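Local coordinates for NOL1/NOP2/sun family protein (Enterococcus faecium, PDB 3M4X), which probably methylates ribosomal RNA, as a member of the RsmF-like NOL1/NOP2/sun family that joins a methyltransferase domain to RRM-like and PUA-like RNA-binding domains, at residues G73-N76 with L81-A84; N149-G154 with P384-A389; V97-A102 with S120-A125; A48-V53 with E69-T74. All blocks are in the same frame, centred on the assembly; numbering follows the deposited sequence.

How the contacts relate
Along the chain, contact 4 (48-53 with 69-74) comes first and runs into contact 1 (73-76 with 81-84) through the shared Gly73 and Thr74; their centres lie 9 Å apart in the N-terminal RsmF domain. Contact 3 (97-102 with 120-125) follows in the Rossmann-like methyltransferase domain, its centre 16 Å from that of contact 4; Ala125 packs on Glu69. Contact 2 then spans two domains, joining methyltransferase helix 140-153 to helix 386-390 of the first C-terminal domain. It touches contact 3 through Ile150 and Ser120. The touches His82 with Arg152, Gln83 with Tyr386 and Ala125 with Glu69 bring the N-terminal domain against both.

Contact 1. Residues G73-N76 with L81-A84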
loop_
_atom_site.group_PDB
_atom_site.type_symbol
_atom_site.label_atom_id
_atom_site.label_comp_id
_atom_site.label_asym_id
_atom_site.label_seq_id
_atom_site.Cartn_x
_atom_site.Cartn_y
_atom_site.Cartn_z
ATOM N N GLY A 73 -7.927 -9.903 -13.062
ATOM C CA GLY A 73 -7.353 -11.229 -13.029
ATOM C C GLY A 73 -6.711 -11.571 -11.705
ATOM O O GLY A 73 -6.866 -10.855 -10.728
ATOM N N THR A 74 -5.987 -12.681 -11.690
ATOM C CA THR A 74 -5.383 -13.207 -10.483
ATOM C C THR A 74 -3.865 -13.279 -10.645
ATOM O O THR A 74 -3.350 -13.274 -11.765
ATOM C CB THR A 74 -5.916 -14.618 -10.184
ATOM O OG1 THR A 74 -5.575 -15.497 -11.268
ATOM C CG2 THR A 74 -7.420 -14.588 -10.038
ATOM N N VAL A 75 -3.161 -13.353 -9.519
ATOM C CA VAL A 75 -1.705 -13.396 -9.510
ATOM C C VAL A 75 -1.167 -14.760 -9.089
ATOM O O VAL A 75 -1.635 -15.341 -8.110
ATOM C CB VAL A 75 -1.136 -12.356 -8.534
ATOM C CG1 VAL A 75 0.330 -12.640 -8.245
ATOM C CG2 VAL A 75 -1.330 -10.950 -9.077
ATOM N N ASN A 76 -0.183 -15.266 -9.832
ATOM C CA ASN A 76 0.580 -16.439 -9.406
ATOM C C ASN A 76 1.537 -16.045 -8.278
ATOM O O ASN A 76 2.607 -15.472 -8.517
ATOM C CB ASN A 76 1.343 -17.041 -10.583
ATOM C CG ASN A 76 2.037 -18.353 -10.233
ATOM O OD1 ASN A 76 2.197 -18.714 -9.065
ATOM N ND2 ASN A 76 2.458 -19.066 -11.259
ATOM N N LEU A 81 7.040 -12.637 -11.293
ATOM C CA LEU A 81 6.463 -11.290 -11.370
ATOM C C LEU A 81 5.936 -10.867 -9.996
ATOM O O LEU A 81 6.029 -9.706 -9.606
ATOM C CB LEU A 81 5.346 -11.197 -12.415
ATOM C CG LEU A 81 5.710 -11.367 -13.892
ATOM C CD1 LEU A 81 4.443 -11.436 -14.763
ATOM C CD2 LEU A 81 6.638 -10.277 -14.392
ATOM N N HIS A 82 5.373 -11.819 -9.266
ATOM C CA HIS A 82 4.897 -11.521 -7.935
ATOM C C HIS A 82 6.024 -11.396 -6.925
ATOM O O HIS A 82 6.027 -10.461 -6.133
ATOM C CB HIS A 82 3.891 -12.558 -7.430
ATOM C CG HIS A 82 3.511 -12.352 -5.997
ATOM N ND1 HIS A 82 4.236 -12.883 -4.950
ATOM C CD2 HIS A 82 2.520 -11.621 -5.435
ATOM C CE1 HIS A 82 3.695 -12.507 -3.806
ATOM N NE2 HIS A 82 2.649 -11.740 -4.073
ATOM N N GLN A 83 6.953 -12.353 -6.933
ATOM C CA GLN A 83 8.095 -12.335 -6.012
ATOM C C GLN A 83 8.869 -11.018 -6.076
ATOM O O GLN A 83 9.253 -10.464 -5.047
ATOM C CB GLN A 83 9.043 -13.512 -6.287
ATOM C CG GLN A 83 10.414 -13.424 -5.592
ATOM C CD GLN A 83 11.488 -12.759 -6.460
ATOM O OE1 GLN A 83 11.563 -13.009 -7.669
ATOM N NE2 GLN A 83 12.329 -11.910 -5.842
ATOM N N ALA A 84 9.078 -10.515 -7.287
ATOM C CA ALA A 84 9.896 -9.323 -7.498
ATOM C C ALA A 84 9.114 -8.029 -7.410
ATOM O O ALA A 84 9.659 -6.972 -7.716
ATOM C CB ALA A 84 10.605 -9.393 -8.840
HETATM O O HOH W 1 4.019 -14.226 -10.286
#
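The backbone oxygen of Asn76 accepts a hydrogen bond from a bridging water, at 2.6 Å from Asn76 O to the water oxygen. That same water accepts from the backbone N of His82, so a single molecule joins the loop after strand 70-72 to the short helix 80-83, both in the N-terminal domain of this RsmF-like protein. No direct hydrogen bond crosses between the segments. Beside the water, Asn76 O also rests 3.4 Å from His82 CB, which brings the loop carbonyl close to the root of the histidine side chain.

The apolar part belongs to Val75. Its CG1 branch, placed anti to the backbone N (chi1 165°), reaches His82 and lies 3.7 Å from both CB and CD2 of that residue. The methyl meets the imidazole obliquely, and the two side chains cross at about a right angle. Val75 also packs on Glu87, while the amide oxygen of Asn76 is taken by the backbone N of Lys78 within the connecting loop. This is a surface contact in which water supplies the polar link and one methyl the packing. Beyond it, the last residues of the helix bond to the neighbouring domains: His82 O accepts from Arg152 NH1, and Gln83 NE2 bonds to Tyr386 OH.

Contact 2. Residues N149-G154 with P384-A389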
loop_
_atom_site.group_PDB
_atom_site.type_symbol
_atom_site.label_atom_id
_atom_site.label_comp_id
_atom_site.label_asym_id
_atom_site.label_seq_id
_atom_site.Cartn_x
_atom_site.Cartn_y
_atom_site.Cartn_z
ATOM N N ASN A 149 5.371 -6.312 2.136
ATOM C CA ASN A 149 4.836 -5.911 0.828
ATOM C C ASN A 149 5.448 -4.600 0.311
ATOM O O ASN A 149 5.698 -4.455 -0.882
ATOM C CB ASN A 149 3.305 -5.814 0.848
ATOM C CG ASN A 149 2.619 -7.168 0.663
ATOM O OD1 ASN A 149 2.898 -7.910 -0.290
ATOM N ND2 ASN A 149 1.689 -7.478 1.561
ATOM N N ILE A 150 5.673 -3.643 1.208
ATOM C CA ILE A 150 6.307 -2.365 0.844
ATOM C C ILE A 150 7.702 -2.644 0.257
ATOM O O ILE A 150 8.052 -2.182 -0.825
ATOM C CB ILE A 150 6.380 -1.387 2.074
ATOM C CG1 ILE A 150 5.227 -0.385 2.060
ATOM C CG2 ILE A 150 7.630 -0.544 2.046
ATOM C CD1 ILE A 150 3.869 -0.982 1.980
ATOM N N GLU A 151 8.481 -3.442 0.971
ATOM C CA GLU A 151 9.783 -3.862 0.490
ATOM C C GLU A 151 9.710 -4.588 -0.860
ATOM O O GLU A 151 10.512 -4.332 -1.757
ATOM C CB GLU A 151 10.433 -4.756 1.541
ATOM C CG GLU A 151 11.778 -5.297 1.145
ATOM C CD GLU A 151 12.260 -6.335 2.118
ATOM O OE1 GLU A 151 11.785 -7.480 2.041
ATOM O OE2 GLU A 151 13.109 -6.006 2.968
ATOM N N ARG A 152 8.740 -5.480 -1.017
ATOM C CA ARG A 152 8.630 -6.247 -2.257
ATOM C C ARG A 152 8.362 -5.321 -3.436
ATOM O O ARG A 152 8.910 -5.502 -4.540
ATOM C CB ARG A 152 7.552 -7.331 -2.140
ATOM C CG ARG A 152 7.338 -8.177 -3.410
ATOM C CD ARG A 152 6.349 -9.345 -3.157
ATOM N NE ARG A 152 5.042 -8.840 -2.750
ATOM C CZ ARG A 152 4.045 -8.564 -3.593
ATOM N NH1 ARG A 152 4.188 -8.762 -4.905
ATOM N NH2 ARG A 152 2.899 -8.086 -3.121
ATOM N N TRP A 153 7.543 -4.313 -3.157
ATOM C CA TRP A 153 7.041 -3.359 -4.129
ATOM C C TRP A 153 8.144 -2.398 -4.504
ATOM O O TRP A 153 8.020 -1.655 -5.476
ATOM C CB TRP A 153 5.848 -2.592 -3.521
ATOM C CG TRP A 153 4.953 -1.881 -4.508
ATOM C CD1 TRP A 153 4.674 -0.543 -4.547
ATOM C CD2 TRP A 153 4.198 -2.481 -5.578
ATOM N NE1 TRP A 153 3.807 -0.270 -5.583
ATOM C CE2 TRP A 153 3.501 -1.441 -6.231
ATOM C CE3 TRP A 153 4.055 -3.792 -6.053
ATOM C CZ2 TRP A 153 2.671 -1.671 -7.330
ATOM C CZ3 TRP A 153 3.231 -4.019 -7.162
ATOM C CH2 TRP A 153 2.551 -2.963 -7.780
ATOM N N GLY A 154 9.225 -2.405 -3.725
ATOM C CA GLY A 154 10.376 -1.572 -4.030
ATOM C C GLY A 154 10.277 -0.126 -3.572
ATOM O O GLY A 154 10.904 0.761 -4.146
ATOM N N PRO A 384 24.675 -6.356 1.192
ATOM C CA PRO A 384 23.573 -5.602 0.596
ATOM C C PRO A 384 22.265 -6.361 0.838
ATOM O O PRO A 384 22.280 -7.587 1.004
ATOM C CB PRO A 384 23.903 -5.609 -0.906
ATOM C CG PRO A 384 25.242 -6.277 -1.035
ATOM C CD PRO A 384 25.469 -7.077 0.185
ATOM N N SER A 385 21.145 -5.647 0.837
ATOM C CA SER A 385 19.870 -6.251 1.207
ATOM C C SER A 385 18.977 -6.598 0.020
ATOM O O SER A 385 19.143 -6.088 -1.093
ATOM C CB SER A 385 19.094 -5.298 2.100
ATOM O OG SER A 385 18.744 -4.156 1.342
ATOM N N TYR A 386 18.006 -7.461 0.303
ATOM C CA TYR A 386 16.928 -7.792 -0.607
ATOM C C TYR A 386 16.181 -6.520 -0.985
ATOM O O TYR A 386 15.856 -6.303 -2.153
ATOM C CB TYR A 386 16.002 -8.770 0.099
ATOM C CG TYR A 386 14.908 -9.390 -0.751
ATOM C CD1 TYR A 386 15.214 -10.128 -1.884
ATOM C CD2 TYR A 386 13.576 -9.289 -0.382
ATOM C CE1 TYR A 386 14.226 -10.717 -2.644
ATOM C CE2 TYR A 386 12.579 -9.882 -1.135
ATOM C CZ TYR A 386 12.911 -10.595 -2.267
ATOM O OH TYR A 386 11.928 -11.188 -3.029
ATOM N N ALA A 387 15.931 -5.661 -0.003
ATOM C CA ALA A 387 15.197 -4.423 -0.249
ATOM C C ALA A 387 15.883 -3.583 -1.320
ATOM O O ALA A 387 15.230 -3.056 -2.228
ATOM C CB ALA A 387 15.025 -3.619 1.050
ATOM N N LEU A 388 17.202 -3.444 -1.202
ATOM C CA LEU A 388 17.973 -2.621 -2.121
ATOM C C LEU A 388 17.897 -3.200 -3.537
ATOM O O LEU A 388 17.635 -2.479 -4.508
ATOM C CB LEU A 388 19.433 -2.513 -1.643
ATOM C CG LEU A 388 20.417 -1.797 -2.571
ATOM C CD1 LEU A 388 19.899 -0.442 -2.979
ATOM C CD2 LEU A 388 21.777 -1.668 -1.917
ATOM N N ALA A 389 18.110 -4.507 -3.648
ATOM C CA ALA A 389 17.926 -5.196 -4.921
ATOM C C ALA A 389 16.588 -4.842 -5.573
ATOM O O ALA A 389 16.544 -4.459 -6.741
ATOM C CB ALA A 389 18.045 -6.717 -4.738
HETATM O O HOH W 2 12.597 -2.515 -1.858
#
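This is a buried helix-to-helix contact between domains: the last turn of helix 140-153, in the methyltransferase domain, meets the first turn of helix 386-390 in the first C-terminal domain. Glu151 carries it from one side, Tyr386 and Ala387 from the other. With CG anti to the backbone N (chi1 178°) and the chain extended beyond it, Glu151 lays its aliphatic part against Ala387, CG standing 3.7 Å from Ala387 CB. Its carboxylate then splits its contacts. OE2 lies 3.6 Å from Ala387 CB, whereas OE1 comes to the ring edge of Tyr386, in the ring plane and 3.5 Å from CD2, with the carboxylate turned 86° from that plane.

A water completes the join, 2.8 Å from Glu151 O and 2.7 Å from Ala387 O: it gives one hydrogen to each of these two carbonyl oxygens, both acceptors, and so links the helices. Each helix end is finished locally. Gly154, with positive phi, closes helix 140-153 in a Schellman motif, and Ser385 is the N-cap of the other helix, its OG accepting from Leu388 N at 3.1 Å. Next to Glu151, Arg152 NH2 donates to Asn149 OD1 nearly straight, at 2.8 Å.

The carboxylate of Glu151 also makes a salt bridge with Arg369. An acid held by an arginine and set against the weakly positive edge of an aromatic ring would probably be stabilised in its charged form.

Contact 3. Residues V97-A102 with S120-A125; sequences VGTAAA and STQLAA
Gly98 and Gln122 form the tight part of this contact, where helix 95-101 and helix 118-127 pass with their axes 8.8 Å apart and crossing at -35°. The side chain of Gln122 lies across the glycine, its CD only 3.3 Å from Gly98 CA and its CG 3.5 Å from the same atom. Gly98, with no side chain on the face turned to helix 118-127, lets the amide lie directly against its CA. Gln122 reaches this place with CG set between its own backbone N and carbonyl carbon (chi1 50°), after which the chain runs out extended over the neighbouring helix.

The packing is looser on the partly exposed Thr99 side. There Gln122 NE2 stays 4.0 Å from Thr99 N and makes no hydrogen bond across the contact; the threonine hydroxyl bonds instead to Tyr66 O and Met95 O. Farther along helix 95-101, a small apolar contact joins Ala101 CB to Leu123 CD2 at 3.7 Å, and the helix ends beside it at the exposed Ala102, which has positive phi.

The amide of Gln122 is held from outside the two segments, OE1 by Gln90 NE2 and NE2 weakly by Met95 O, bonds that would fix the amide's rotation, mainly the one through OE1. In the Rossmann-like methyltransferase domain, Val97 and Ala101 of the first helix pack on strand 228-234 and Val97 also on strand 295-302, while Thr121 and Gln122 of the second touch Arg41 on strand 39-41 of the N-terminal domain.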
loop_
_atom_site.group_PDB
_atom_site.type_symbol
_atom_site.label_atom_id
_atom_site.label_comp_id
_atom_site.label_asym_id
_atom_site.label_seq_id
_atom_site.Cartn_x
_atom_site.Cartn_y
_atom_site.Cartn_z
ATOM N N VAL A 97 -9.879 3.686 -4.063
ATOM C CA VAL A 97 -9.457 4.496 -2.935
ATOM C C VAL A 97 -8.116 5.159 -3.229
ATOM O O VAL A 97 -7.986 6.382 -3.130
ATOM C CB VAL A 97 -9.385 3.635 -1.665
ATOM C CG1 VAL A 97 -8.864 4.438 -0.509
ATOM C CG2 VAL A 97 -10.761 3.067 -1.359
ATOM N N GLY A 98 -7.133 4.351 -3.624
ATOM C CA GLY A 98 -5.828 4.860 -4.006
ATOM C C GLY A 98 -5.902 5.808 -5.178
ATOM O O GLY A 98 -5.171 6.794 -5.256
ATOM N N THR A 99 -6.805 5.530 -6.100
ATOM C CA THR A 99 -6.943 6.403 -7.256
ATOM C C THR A 99 -7.518 7.763 -6.849
ATOM O O THR A 99 -7.021 8.803 -7.277
ATOM C CB THR A 99 -7.780 5.736 -8.345
ATOM O OG1 THR A 99 -7.070 4.588 -8.822
ATOM C CG2 THR A 99 -8.034 6.696 -9.500
ATOM N N ALA A 100 -8.549 7.747 -6.009
ATOM C CA ALA A 100 -9.137 8.982 -5.479
ATOM C C ALA A 100 -8.093 9.839 -4.776
ATOM O O ALA A 100 -8.094 11.062 -4.898
ATOM C CB ALA A 100 -10.257 8.661 -4.516
ATOM N N ALA A 101 -7.200 9.177 -4.052
ATOM C CA ALA A 101 -6.204 9.856 -3.236
ATOM C C ALA A 101 -5.245 10.693 -4.059
ATOM O O ALA A 101 -4.821 11.756 -3.613
ATOM C CB ALA A 101 -5.439 8.850 -2.372
ATOM N N ALA A 102 -4.906 10.214 -5.254
ATOM C CA ALA A 102 -3.957 10.905 -6.137
ATOM C C ALA A 102 -2.829 11.631 -5.388
ATOM O O ALA A 102 -2.687 12.856 -5.466
ATOM C CB ALA A 102 -4.683 11.862 -7.060
ATOM N N SER A 120 -1.400 1.671 0.145
ATOM C CA SER A 120 -0.121 2.332 0.372
ATOM C C SER A 120 0.670 2.144 -0.885
ATOM O O SER A 120 1.443 2.997 -1.309
ATOM C CB SER A 120 0.660 1.687 1.519
ATOM O OG SER A 120 -0.160 1.470 2.637
ATOM N N THR A 121 0.449 0.986 -1.471
ATOM C CA THR A 121 1.233 0.515 -2.582
ATOM C C THR A 121 0.852 1.312 -3.837
ATOM O O THR A 121 1.715 1.675 -4.626
ATOM C CB THR A 121 1.053 -1.026 -2.676
ATOM O OG1 THR A 121 2.308 -1.680 -2.419
ATOM C CG2 THR A 121 0.460 -1.446 -3.980
ATOM N N GLN A 122 -0.424 1.668 -3.989
ATOM C CA GLN A 122 -0.756 2.579 -5.088
ATOM C C GLN A 122 -0.304 4.027 -4.832
ATOM O O GLN A 122 0.045 4.753 -5.771
ATOM C CB GLN A 122 -2.226 2.468 -5.592
ATOM C CG GLN A 122 -3.307 2.516 -4.563
ATOM C CD GLN A 122 -4.653 1.909 -5.039
ATOM O OE1 GLN A 122 -5.408 1.364 -4.221
ATOM N NE2 GLN A 122 -4.965 2.028 -6.350
ATOM N N LEU A 123 -0.263 4.435 -3.572
ATOM C CA LEU A 123 0.228 5.775 -3.240
ATOM C C LEU A 123 1.701 5.900 -3.589
ATOM O O LEU A 123 2.148 6.883 -4.182
ATOM C CB LEU A 123 0.042 6.057 -1.748
ATOM C CG LEU A 123 -1.396 6.125 -1.214
ATOM C CD1 LEU A 123 -1.388 6.187 0.316
ATOM C CD2 LEU A 123 -2.122 7.327 -1.797
ATOM N N ALA A 124 2.464 4.899 -3.188
ATOM C CA ALA A 124 3.883 4.881 -3.450
ATOM C C ALA A 124 4.158 4.899 -4.956
ATOM O O ALA A 124 5.103 5.550 -5.407
ATOM C CB ALA A 124 4.498 3.671 -2.809
ATOM N N ALA A 125 3.341 4.194 -5.735
ATOM C CA ALA A 125 3.518 4.195 -7.190
ATOM C C ALA A 125 3.307 5.609 -7.690
ATOM O O ALA A 125 3.993 6.062 -8.601
ATOM C CB ALA A 125 2.530 3.217 -7.885
#

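Contact 4. Residues A48-V53 with E69-T74; sequences AGLDMV and EGFLGT
Two torsions aim the groups that meet here. Phe71 holds its ring anti to the carbonyl carbon and beside the backbone N (chi1 -73°), which sends it from strand 70-72 towards helix 49-56. On the helix, Leu50 has CG anti to the backbone N (chi1 171°), and Val53 adds a second methyl from the same side of the helix. One turn of helix thus presents two methyl groups to one aromatic ring.

Leu50 CD1 arrives at the ring edge, in its plane, 3.8 Å from Phe71 CZ and 4.2 Å from CE1; the two side chains cross at about a right angle. Val53 CG1 meets the ring obliquely, 4.0 Å from Phe71 CE1, and its side chain runs past the phenylalanine in the opposite sense. The touch is wholly apolar, with no hydrogen bond from segment to segment. It is also slender: the backbones stay well apart, with Val53 and Phe71 10.2 Å from CA to CA, and the gap is spanned by side chains alone.

This is helix-on-sheet packing within the N-terminal domain. Phe71 meets the ring of Trp42 as well, with planes about 40° apart, and touches Leu61. Its strand lies at one border of the antiparallel three-stranded sheet and pairs with strand 39-41 through backbone bonds between Phe71 and Phe40; strand 88-89 lies on the far side of 39-41. Past Val53, helix 49-56 leads to His57, whose NE2 bonds to Thr74 O just beyond the strand.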
loop_
_atom_site.group_PDB
_atom_site.type_symbol
_atom_site.label_atom_id
_atom_site.label_comp_id
_atom_site.label_asym_id
_atom_site.label_seq_id
_atom_site.Cartn_x
_atom_site.Cartn_y
_atom_site.Cartn_z
ATOM N N ALA A 48 10.872 -1.423 -16.451
ATOM C CA ALA A 48 9.978 -2.096 -17.407
ATOM C C ALA A 48 8.805 -2.800 -16.733
ATOM O O ALA A 48 8.458 -3.922 -17.088
ATOM C CB ALA A 48 10.763 -3.104 -18.258
ATOM N N GLY A 49 8.199 -2.155 -15.747
ATOM C CA GLY A 49 7.139 -2.793 -14.997
ATOM C C GLY A 49 6.032 -3.347 -15.873
ATOM O O GLY A 49 5.679 -4.520 -15.781
ATOM N N LEU A 50 5.481 -2.504 -16.733
ATOM C CA LEU A 50 4.361 -2.925 -17.564
ATOM C C LEU A 50 4.804 -3.923 -18.627
ATOM O O LEU A 50 4.138 -4.933 -18.850
ATOM C CB LEU A 50 3.682 -1.714 -18.212
ATOM C CG LEU A 50 2.623 -1.980 -19.286
ATOM C CD1 LEU A 50 1.342 -2.697 -18.747
ATOM C CD2 LEU A 50 2.261 -0.651 -19.942
ATOM N N ASP A 51 5.920 -3.638 -19.290
ATOM C CA ASP A 51 6.411 -4.534 -20.334
ATOM C C ASP A 51 6.597 -5.939 -19.773
ATOM O O ASP A 51 6.231 -6.929 -20.406
ATOM C CB ASP A 51 7.729 -4.030 -20.934
ATOM C CG ASP A 51 8.280 -4.971 -22.010
ATOM O OD1 ASP A 51 7.540 -5.862 -22.466
ATOM O OD2 ASP A 51 9.454 -4.825 -22.404
HETATM N N MSE A 52 7.170 -6.027 -18.580
HETATM C CA MSE A 52 7.413 -7.328 -17.973
HETATM C C MSE A 52 6.116 -8.082 -17.678
HETATM O O MSE A 52 6.058 -9.300 -17.792
HETATM C CB MSE A 52 8.264 -7.175 -16.713
HETATM C CG MSE A 52 9.727 -6.801 -17.007
HETATM SE SE MSE A 52 10.720 -8.150 -18.089
HETATM C CE MSE A 52 10.402 -7.432 -19.873
ATOM N N VAL A 53 5.074 -7.354 -17.286
ATOM C CA VAL A 53 3.781 -7.974 -17.042
ATOM C C VAL A 53 3.107 -8.423 -18.345
ATOM O O VAL A 53 2.481 -9.485 -18.400
ATOM C CB VAL A 53 2.845 -7.038 -16.252
ATOM C CG1 VAL A 53 1.400 -7.568 -16.282
ATOM C CG2 VAL A 53 3.348 -6.882 -14.817
ATOM N N GLU A 69 -3.293 1.456 -13.612
ATOM C CA GLU A 69 -2.272 0.405 -13.601
ATOM C C GLU A 69 -2.871 -0.949 -13.238
ATOM O O GLU A 69 -2.157 -1.892 -12.903
ATOM C CB GLU A 69 -1.166 0.797 -12.617
ATOM C CG GLU A 69 -0.639 2.221 -12.870
ATOM C CD GLU A 69 -0.207 2.951 -11.603
ATOM O OE1 GLU A 69 -0.467 2.452 -10.483
ATOM O OE2 GLU A 69 0.394 4.038 -11.733
ATOM N N GLY A 70 -4.196 -1.022 -13.296
ATOM C CA GLY A 70 -4.920 -2.211 -12.896
ATOM C C GLY A 70 -5.343 -3.096 -14.063
ATOM O O GLY A 70 -5.607 -2.629 -15.174
ATOM N N PHE A 71 -5.409 -4.388 -13.775
ATOM C CA PHE A 71 -5.835 -5.415 -14.706
ATOM C C PHE A 71 -6.834 -6.305 -13.984
ATOM O O PHE A 71 -6.731 -6.512 -12.774
ATOM C CB PHE A 71 -4.644 -6.291 -15.115
ATOM C CG PHE A 71 -3.680 -5.622 -16.048
ATOM C CD1 PHE A 71 -2.356 -5.446 -15.680
ATOM C CD2 PHE A 71 -4.093 -5.179 -17.293
ATOM C CE1 PHE A 71 -1.459 -4.839 -16.540
ATOM C CE2 PHE A 71 -3.202 -4.569 -18.161
ATOM C CZ PHE A 71 -1.879 -4.398 -17.785
ATOM N N LEU A 72 -7.781 -6.863 -14.724
ATOM C CA LEU A 72 -8.659 -7.873 -14.152
ATOM C C LEU A 72 -7.953 -9.219 -14.194
ATOM O O LEU A 72 -7.431 -9.633 -15.237
ATOM C CB LEU A 72 -9.975 -7.951 -14.921
ATOM C CG LEU A 72 -10.830 -6.689 -14.820
ATOM C CD1 LEU A 72 -12.198 -6.939 -15.461
ATOM C CD2 LEU A 72 -10.980 -6.249 -13.369
ATOM N N GLY A 73 -7.927 -9.903 -13.062
ATOM C CA GLY A 73 -7.353 -11.229 -13.029
ATOM C C GLY A 73 -6.711 -11.571 -11.705
ATOM O O GLY A 73 -6.866 -10.855 -10.728
ATOM N N THR A 74 -5.987 -12.681 -11.690
ATOM C CA THR A 74 -5.383 -13.207 -10.483
ATOM C C THR A 74 -3.865 -13.279 -10.645
ATOM O O THR A 74 -3.350 -13.274 -11.765
ATOM C CB THR A 74 -5.916 -14.618 -10.184
ATOM O OG1 THR A 74 -5.575 -15.497 -11.268
ATOM C CG2 THR A 74 -7.420 -14.588 -10.038
#